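Local coordinates for transcriptional activator PlcR protein (Bacillus thuringiensis, PDB 3U3W) that activates transcription of virulence genes in response to the quorum-sensing peptide PapR, forming a ternary complex with this peptide and DNA, at residues A[110-113]-A[114-117]; A[129-132]-A[133-137]; A[214-217]-A[218-222]. All blocks are in the same frame, centred on the assembly; numbering follows the deposited sequence.

Overall arrangement
The chain starts with a helix-turn-helix domain. The three contacts come later, in the tetratricopeptide-like helical domain. They lie in series along the chain: none nests in or crosses another. Each is a local contact within a single helix, so none closes a long loop. Interaction 1 lies on helix 109-125. Interaction 2 covers the capped start of the next helix, 131-143, with its centre about 16 Å from that of interaction 1. Both helices pack against helix 153-167. Interaction 3 lies on helix 212-228, between helices 192-208 and 235-248. Its centre is about 31 Å from that of interaction 1, on the opposite side of the chain's centre.

Interaction 1. Residues A[110-113]-A[114-117]; sequences EFQQ and FLQW
Phe111 and Leu115 meet one turn apart on helix 109-125. The tight side of the contact is here. Leu115 CD2 lies over one face of the Phe111 ring in a CH-pi contact, 4.2 Å from the ring centroid and 28° off the normal. Its closest ring atom is Phe111 CZ, at 3.7 Å. Phe111 has CG anti to the backbone N (chi1 -173°), which leans the ring along the helix toward the leucine. Leu115 CG also sits 3.2 Å from Phe111 O. Phe114 joins more loosely, with its CD2 4.3 Å from Phe111 CE1.

The backbone holds these side chains in step. Leu115 N donates to Phe111 O at 3.0 Å, and Trp117 N to Gln113 O at 2.9 Å. Both bonds are nearly straight.

The other side of the helix is looser. Gln112 and Gln116 are partly exposed there. What joins them is mostly backbone: Gln116 N donates to Gln112 O, and Gln116 CG lies 3.2 Å from that same Gln112 O. Gln113, by contrast, is buried, and its OE1 accepts from Gln153 NE2.

In this tetratricopeptide-like domain, Leu115 packs on Val98 and Leu102 of helix 91-102 and on Phe78 of helix 72-87. Phe114 also reaches helix 72-87, at Val82. Trp117 packs on the backbone of the bound peptide and on Ile157 of helix 153-167.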
loop_
_atom_site.group_PDB
_atom_site.type_symbol
_atom_site.label_atom_id
_atom_site.label_comp_id
_atom_site.label_asym_id
_atom_site.label_seq_id
_atom_site.Cartn_x
_atom_site.Cartn_y
_atom_site.Cartn_z
ATOM N N GLU A 110 18.843 6.558 -9.452
ATOM C CA GLU A 110 17.640 6.690 -8.633
ATOM C C GLU A 110 17.909 6.437 -7.153
ATOM O O GLU A 110 17.397 7.165 -6.299
ATOM C CB GLU A 110 16.505 5.778 -9.130
ATOM C CG GLU A 110 15.378 5.583 -8.114
ATOM C CD GLU A 110 14.301 4.582 -8.560
ATOM O OE1 GLU A 110 14.438 3.937 -9.627
ATOM O OE2 GLU A 110 13.303 4.438 -7.823
ATOM N N PHE A 111 18.697 5.408 -6.844
ATOM C CA PHE A 111 19.026 5.123 -5.445
ATOM C C PHE A 111 19.963 6.208 -4.901
ATOM O O PHE A 111 19.813 6.638 -3.759
ATOM C CB PHE A 111 19.621 3.716 -5.258
ATOM C CG PHE A 111 19.828 3.318 -3.800
ATOM C CD1 PHE A 111 18.760 3.280 -2.910
ATOM C CD2 PHE A 111 21.087 2.963 -3.328
ATOM C CE1 PHE A 111 18.945 2.903 -1.567
ATOM C CE2 PHE A 111 21.281 2.590 -1.988
ATOM C CZ PHE A 111 20.208 2.562 -1.115
ATOM N N GLN A 112 20.918 6.658 -5.713
ATOM C CA GLN A 112 21.809 7.732 -5.279
ATOM C C GLN A 112 21.006 9.000 -4.999
ATOM O O GLN A 112 21.260 9.690 -4.014
ATOM C CB GLN A 112 22.930 7.995 -6.294
ATOM C CG GLN A 112 23.887 6.816 -6.490
ATOM C CD GLN A 112 25.250 7.015 -5.831
ATOM O OE1 GLN A 112 25.470 6.600 -4.692
ATOM N NE2 GLN A 112 26.178 7.633 -6.559
ATOM N N GLN A 113 20.027 9.294 -5.852
ATOM C CA GLN A 113 19.170 10.451 -5.640
ATOM C C GLN A 113 18.387 10.365 -4.336
ATOM O O GLN A 113 18.253 11.356 -3.619
ATOM C CB GLN A 113 18.216 10.638 -6.803
ATOM C CG GLN A 113 17.532 11.976 -6.779
ATOM C CD GLN A 113 16.377 12.016 -7.730
ATOM O OE1 GLN A 113 15.520 11.147 -7.684
ATOM N NE2 GLN A 113 16.351 13.007 -8.617
ATOM N N PHE A 114 17.876 9.176 -4.035
ATOM C CA PHE A 114 17.183 8.946 -2.782
ATOM C C PHE A 114 18.108 9.206 -1.573
ATOM O O PHE A 114 17.726 9.877 -0.617
ATOM C CB PHE A 114 16.628 7.516 -2.730
ATOM C CG PHE A 114 16.134 7.126 -1.374
ATOM C CD1 PHE A 114 14.833 7.407 -0.997
ATOM C CD2 PHE A 114 16.988 6.550 -0.454
ATOM C CE1 PHE A 114 14.380 7.076 0.265
ATOM C CE2 PHE A 114 16.549 6.216 0.814
ATOM C CZ PHE A 114 15.243 6.481 1.181
ATOM N N LEU A 115 19.329 8.674 -1.618
ATOM C CA LEU A 115 20.308 8.901 -0.546
ATOM C C LEU A 115 20.615 10.393 -0.325
ATOM O O LEU A 115 20.605 10.884 0.803
ATOM C CB LEU A 115 21.607 8.155 -0.847
ATOM C CG LEU A 115 21.567 6.635 -1.037
ATOM C CD1 LEU A 115 22.901 6.175 -1.609
ATOM C CD2 LEU A 115 21.206 5.891 0.264
ATOM N N GLN A 116 20.892 11.092 -1.418
ATOM C CA GLN A 116 21.214 12.514 -1.387
ATOM C C GLN A 116 20.063 13.364 -0.850
ATOM O O GLN A 116 20.273 14.197 0.033
ATOM C CB GLN A 116 21.646 12.999 -2.779
ATOM C CG GLN A 116 22.944 12.349 -3.262
ATOM C CD GLN A 116 23.572 13.062 -4.447
ATOM O OE1 GLN A 116 23.041 13.032 -5.561
ATOM N NE2 GLN A 116 24.712 13.709 -4.213
ATOM N N TRP A 117 18.858 13.144 -1.387
ATOM C CA TRP A 117 17.643 13.758 -0.851
ATOM C C TRP A 117 17.596 13.582 0.666
ATOM O O TRP A 117 17.535 14.566 1.403
ATOM C CB TRP A 117 16.386 13.191 -1.559
ATOM C CG TRP A 117 15.090 13.276 -0.796
ATOM C CD1 TRP A 117 14.659 14.304 -0.001
ATOM C CD2 TRP A 117 14.061 12.274 -0.741
ATOM N NE1 TRP A 117 13.421 14.004 0.539
ATOM C CE2 TRP A 117 13.041 12.763 0.103
ATOM C CE3 TRP A 117 13.904 11.016 -1.326
ATOM C CZ2 TRP A 117 11.893 12.032 0.381
ATOM C CZ3 TRP A 117 12.750 10.297 -1.055
ATOM C CH2 TRP A 117 11.768 10.805 -0.206
#

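Interaction 2. Residues A[129-132]-A[133-137]; sequences VDYE and YCILE
Asp130 and Tyr133 make a polar contact at the start of helix 131-143. Asp130 OD1 accepts from Tyr133 N at 3.0 Å. The donor comes from above the carboxylate, 45° out of its plane. The same oxygen takes a weak bond from Glu132 N at 2.8 Å. Asp130 CG stands between its backbone N and carbonyl carbon (chi1 73°), which swings the carboxylate over the first turn. Nearby, the Tyr131 hydroxyl is hydrogen-bonded to that of Tyr170.

Backbone bonds carry on from there. Cys134 N donates to Asp130 O at 3.1 Å in an almost straight line, and Ile135 N donates to Tyr131 O. A weak bond also runs from Tyr133 N to Asp130 O.

The arrangement is a helix N-cap with Asp130 as the cap residue. One side-chain oxygen serves two amides of the first turn, which lack an i-4 carbonyl partner within the helix; the bond to Glu132 is the weaker of the two. The negative carboxylate probably also suits the positive end of the helix dipole.

Apolar contact joins Tyr131 and Ile135. Ile135 CD1 comes to the edge of the Tyr131 ring, near its plane, 4.1 Å from Tyr131 CD1. Cys134 and Ile135 are buried, and both touch Ile164 of helix 153-167. Cys134 and Tyr131 also pack on Tyr124 of helix 109-125.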
loop_
_atom_site.group_PDB
_atom_site.type_symbol
_atom_site.label_atom_id
_atom_site.label_comp_id
_atom_site.label_asym_id
_atom_site.label_seq_id
_atom_site.Cartn_x
_atom_site.Cartn_y
_atom_site.Cartn_z
ATOM N N VAL A 129 23.697 22.491 7.712
ATOM C CA VAL A 129 23.663 23.322 6.522
ATOM C C VAL A 129 22.448 24.227 6.592
ATOM O O VAL A 129 21.469 23.909 7.262
ATOM C CB VAL A 129 23.696 22.481 5.230
ATOM C CG1 VAL A 129 23.223 23.303 4.080
ATOM C CG2 VAL A 129 25.129 21.969 4.956
ATOM N N ASP A 130 22.521 25.378 5.935
ATOM C CA ASP A 130 21.463 26.365 6.076
ATOM C C ASP A 130 20.344 26.090 5.082
ATOM O O ASP A 130 20.562 25.453 4.048
ATOM C CB ASP A 130 22.008 27.812 5.973
ATOM C CG ASP A 130 22.389 28.206 4.564
ATOM O OD1 ASP A 130 21.496 28.280 3.704
ATOM O OD2 ASP A 130 23.579 28.471 4.306
ATOM N N TYR A 131 19.150 26.580 5.404
ATOM C CA TYR A 131 17.952 26.278 4.629
ATOM C C TYR A 131 18.118 26.584 3.146
ATOM O O TYR A 131 17.566 25.880 2.301
ATOM C CB TYR A 131 16.741 27.029 5.181
ATOM C CG TYR A 131 16.617 28.465 4.697
ATOM C CD1 TYR A 131 15.949 28.766 3.514
ATOM C CD2 TYR A 131 17.154 29.514 5.429
ATOM C CE1 TYR A 131 15.821 30.072 3.070
ATOM C CE2 TYR A 131 17.042 30.826 4.992
ATOM C CZ TYR A 131 16.377 31.099 3.810
ATOM O OH TYR A 131 16.264 32.404 3.379
ATOM N N GLU A 132 18.886 27.621 2.831
ATOM C CA GLU A 132 19.025 28.068 1.443
ATOM C C GLU A 132 19.875 27.117 0.621
ATOM O O GLU A 132 19.601 26.877 -0.556
ATOM C CB GLU A 132 19.603 29.484 1.386
ATOM C CG GLU A 132 19.939 29.986 -0.018
ATOM C CD GLU A 132 20.208 31.498 -0.047
ATOM O OE1 GLU A 132 19.450 32.259 0.611
ATOM O OE2 GLU A 132 21.180 31.924 -0.717
ATOM N N TYR A 133 20.902 26.561 1.256
ATOM C CA TYR A 133 21.795 25.655 0.566
ATOM C C TYR A 133 21.097 24.306 0.362
ATOM O O TYR A 133 21.181 23.694 -0.706
ATOM C CB TYR A 133 23.093 25.510 1.357
ATOM C CG TYR A 133 24.060 24.502 0.786
ATOM C CD1 TYR A 133 24.996 24.870 -0.176
ATOM C CD2 TYR A 133 24.041 23.182 1.215
ATOM C CE1 TYR A 133 25.891 23.941 -0.688
ATOM C CE2 TYR A 133 24.929 22.258 0.726
ATOM C CZ TYR A 133 25.848 22.636 -0.229
ATOM O OH TYR A 133 26.720 21.698 -0.726
ATOM N N CYS A 134 20.385 23.859 1.387
ATOM C CA CYS A 134 19.565 22.660 1.265
ATOM C C CYS A 134 18.610 22.733 0.056
ATOM O O CYS A 134 18.575 21.834 -0.783
ATOM C CB CYS A 134 18.792 22.423 2.559
ATOM S SG CYS A 134 17.962 20.844 2.624
ATOM N N ILE A 135 17.851 23.818 -0.038
ATOM C CA ILE A 135 16.915 24.001 -1.139
ATOM C C ILE A 135 17.599 23.948 -2.504
ATOM O O ILE A 135 17.104 23.293 -3.436
ATOM C CB ILE A 135 16.149 25.331 -1.009
ATOM C CG1 ILE A 135 15.117 25.228 0.111
ATOM C CG2 ILE A 135 15.491 25.705 -2.326
ATOM C CD1 ILE A 135 14.444 26.526 0.424
ATOM N N LEU A 136 18.733 24.634 -2.625
ATOM C CA LEU A 136 19.463 24.646 -3.891
ATOM C C LEU A 136 19.964 23.256 -4.286
ATOM O O LEU A 136 19.958 22.898 -5.460
ATOM C CB LEU A 136 20.627 25.640 -3.836
ATOM C CG LEU A 136 20.227 27.120 -3.895
ATOM C CD1 LEU A 136 21.391 28.049 -3.523
ATOM C CD2 LEU A 136 19.654 27.481 -5.266
ATOM N N GLU A 137 20.410 22.475 -3.305
ATOM C CA GLU A 137 20.853 21.117 -3.583
ATOM C C GLU A 137 19.666 20.237 -3.994
ATOM O O GLU A 137 19.751 19.456 -4.950
ATOM C CB GLU A 137 21.581 20.529 -2.382
ATOM C CG GLU A 137 22.945 21.155 -2.127
ATOM C CD GLU A 137 23.800 21.244 -3.393
ATOM O OE1 GLU A 137 23.885 20.251 -4.148
ATOM O OE2 GLU A 137 24.383 22.322 -3.636
#

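Interaction 3. Residues A[214-217]-A[218-222]; sequences ESLY and QVNKA
The Tyr217 ring meets the side-chain amide of Gln218 at its edge. Gln218 NE2 lies in the ring plane, 3.8 Å from Tyr217 CE2. The amide and the ring are turned 84° apart, almost perpendicular. Lys221 runs alongside Tyr217, pointing the same way, with its CD 4.0 Å from Tyr217 OH. The other flat group is the Asn220 amide. Leu216 CD1 touches it, 3.5 Å from Asn220 ND2.

All this lies on helix 212-228 of the tetratricopeptide-like domain, an array of antiparallel helix pairs. The side chains are set in successive turns by regular i to i+4 backbone bonds. Asn220 N donates to Leu216 O at 2.8 Å, and Lys221 N to Tyr217 O at 3.0 Å.

Gln218 bends at chi2 (-72°). The bend brings the amide back beside the tyrosine. Its OE1 accepts from Arg199 NH1 of helix 192-208, a bond that would help to hold the turn of the amide. Asn220 OD1 likewise accepts from Arg242 NE of helix 235-248. The two amides thus tie this helix to its neighbours in the chain, one before and one after.

Tyr217 is exposed, and its ring lies on the outer side of the helix. Leu216, Ser215 and Val219 are buried. Leu216 packs on Cys245, Leu249 and Tyr251. Ser215 OG is hydrogen-bonded to Ala203 O.

The backbone oxygen of Ser215 is met twice by Val219. Val219 N donates to Ser215 O at 2.8 Å, and Val219 CG2 lies 3.3 Å from that same Ser215 O.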
loop_
_atom_site.group_PDB
_atom_site.type_symbol
_atom_site.label_atom_id
_atom_site.label_comp_id
_atom_site.label_asym_id
_atom_site.label_seq_id
_atom_site.Cartn_x
_atom_site.Cartn_y
_atom_site.Cartn_z
ATOM N N GLU A 214 -8.880 27.709 5.944
ATOM C CA GLU A 214 -8.345 26.880 4.867
ATOM C C GLU A 214 -7.487 25.739 5.423
ATOM O O GLU A 214 -7.425 24.652 4.847
ATOM C CB GLU A 214 -7.542 27.715 3.869
ATOM C CG GLU A 214 -8.396 28.318 2.767
ATOM C CD GLU A 214 -7.719 29.501 2.072
ATOM O OE1 GLU A 214 -7.103 29.308 1.004
ATOM O OE2 GLU A 214 -7.799 30.625 2.605
ATOM N N SER A 215 -6.820 26.007 6.542
ATOM C CA SER A 215 -5.984 25.018 7.187
ATOM C C SER A 215 -6.877 23.859 7.634
ATOM O O SER A 215 -6.582 22.696 7.363
ATOM C CB SER A 215 -5.261 25.636 8.384
ATOM O OG SER A 215 -4.397 24.707 9.016
ATOM N N LEU A 216 -7.970 24.189 8.309
ATOM C CA LEU A 216 -8.901 23.185 8.823
ATOM C C LEU A 216 -9.542 22.412 7.669
ATOM O O LEU A 216 -9.820 21.206 7.776
ATOM C CB LEU A 216 -9.971 23.841 9.709
ATOM C CG LEU A 216 -11.089 22.967 10.284
ATOM C CD1 LEU A 216 -10.528 21.883 11.186
ATOM C CD2 LEU A 216 -12.135 23.808 11.013
ATOM N N TYR A 217 -9.749 23.107 6.554
ATOM C CA TYR A 217 -10.252 22.461 5.353
ATOM C C TYR A 217 -9.313 21.351 4.907
ATOM O O TYR A 217 -9.742 20.210 4.692
ATOM C CB TYR A 217 -10.433 23.463 4.221
ATOM C CG TYR A 217 -10.732 22.815 2.893
ATOM C CD1 TYR A 217 -12.012 22.356 2.587
ATOM C CD2 TYR A 217 -9.734 22.663 1.936
ATOM C CE1 TYR A 217 -12.281 21.748 1.358
ATOM C CE2 TYR A 217 -9.996 22.073 0.705
ATOM C CZ TYR A 217 -11.277 21.620 0.427
ATOM O OH TYR A 217 -11.539 21.029 -0.783
ATOM N N GLN A 218 -8.033 21.690 4.760
ATOM C CA GLN A 218 -7.028 20.707 4.372
ATOM C C GLN A 218 -6.899 19.596 5.411
ATOM O O GLN A 218 -6.779 18.432 5.043
ATOM C CB GLN A 218 -5.677 21.367 4.138
ATOM C CG GLN A 218 -5.681 22.325 2.969
ATOM C CD GLN A 218 -5.746 21.598 1.648
ATOM O OE1 GLN A 218 -5.415 20.415 1.562
ATOM N NE2 GLN A 218 -6.185 22.294 0.609
ATOM N N VAL A 219 -6.933 19.962 6.692
ATOM C CA VAL A 219 -6.846 18.991 7.786
ATOM C C VAL A 219 -7.979 17.959 7.732
ATOM O O VAL A 219 -7.733 16.745 7.759
ATOM C CB VAL A 219 -6.844 19.671 9.179
ATOM C CG1 VAL A 219 -7.068 18.643 10.279
ATOM C CG2 VAL A 219 -5.549 20.375 9.411
ATOM N N ASN A 220 -9.214 18.444 7.627
ATOM C CA ASN A 220 -10.384 17.563 7.578
ATOM C C ASN A 220 -10.430 16.698 6.332
ATOM O O ASN A 220 -10.842 15.536 6.388
ATOM C CB ASN A 220 -11.677 18.363 7.708
ATOM C CG ASN A 220 -11.905 18.870 9.117
ATOM O OD1 ASN A 220 -11.413 18.287 10.087
ATOM N ND2 ASN A 220 -12.643 19.959 9.236
ATOM N N LYS A 221 -10.011 17.271 5.210
ATOM C CA LYS A 221 -9.866 16.511 3.985
ATOM C C LYS A 221 -8.862 15.362 4.211
ATOM O O LYS A 221 -9.121 14.218 3.849
ATOM C CB LYS A 221 -9.391 17.419 2.847
ATOM C CG LYS A 221 -9.554 16.821 1.469
ATOM C CD LYS A 221 -10.719 17.464 0.733
ATOM C CE LYS A 221 -11.993 17.472 1.592
ATOM N NZ LYS A 221 -13.248 17.636 0.780
ATOM N N ALA A 222 -7.724 15.667 4.830
ATOM C CA ALA A 222 -6.692 14.659 5.020
ATOM C C ALA A 222 -7.127 13.566 6.036
ATOM O O ALA A 222 -6.899 12.389 5.811
ATOM C CB ALA A 222 -5.349 15.310 5.384
#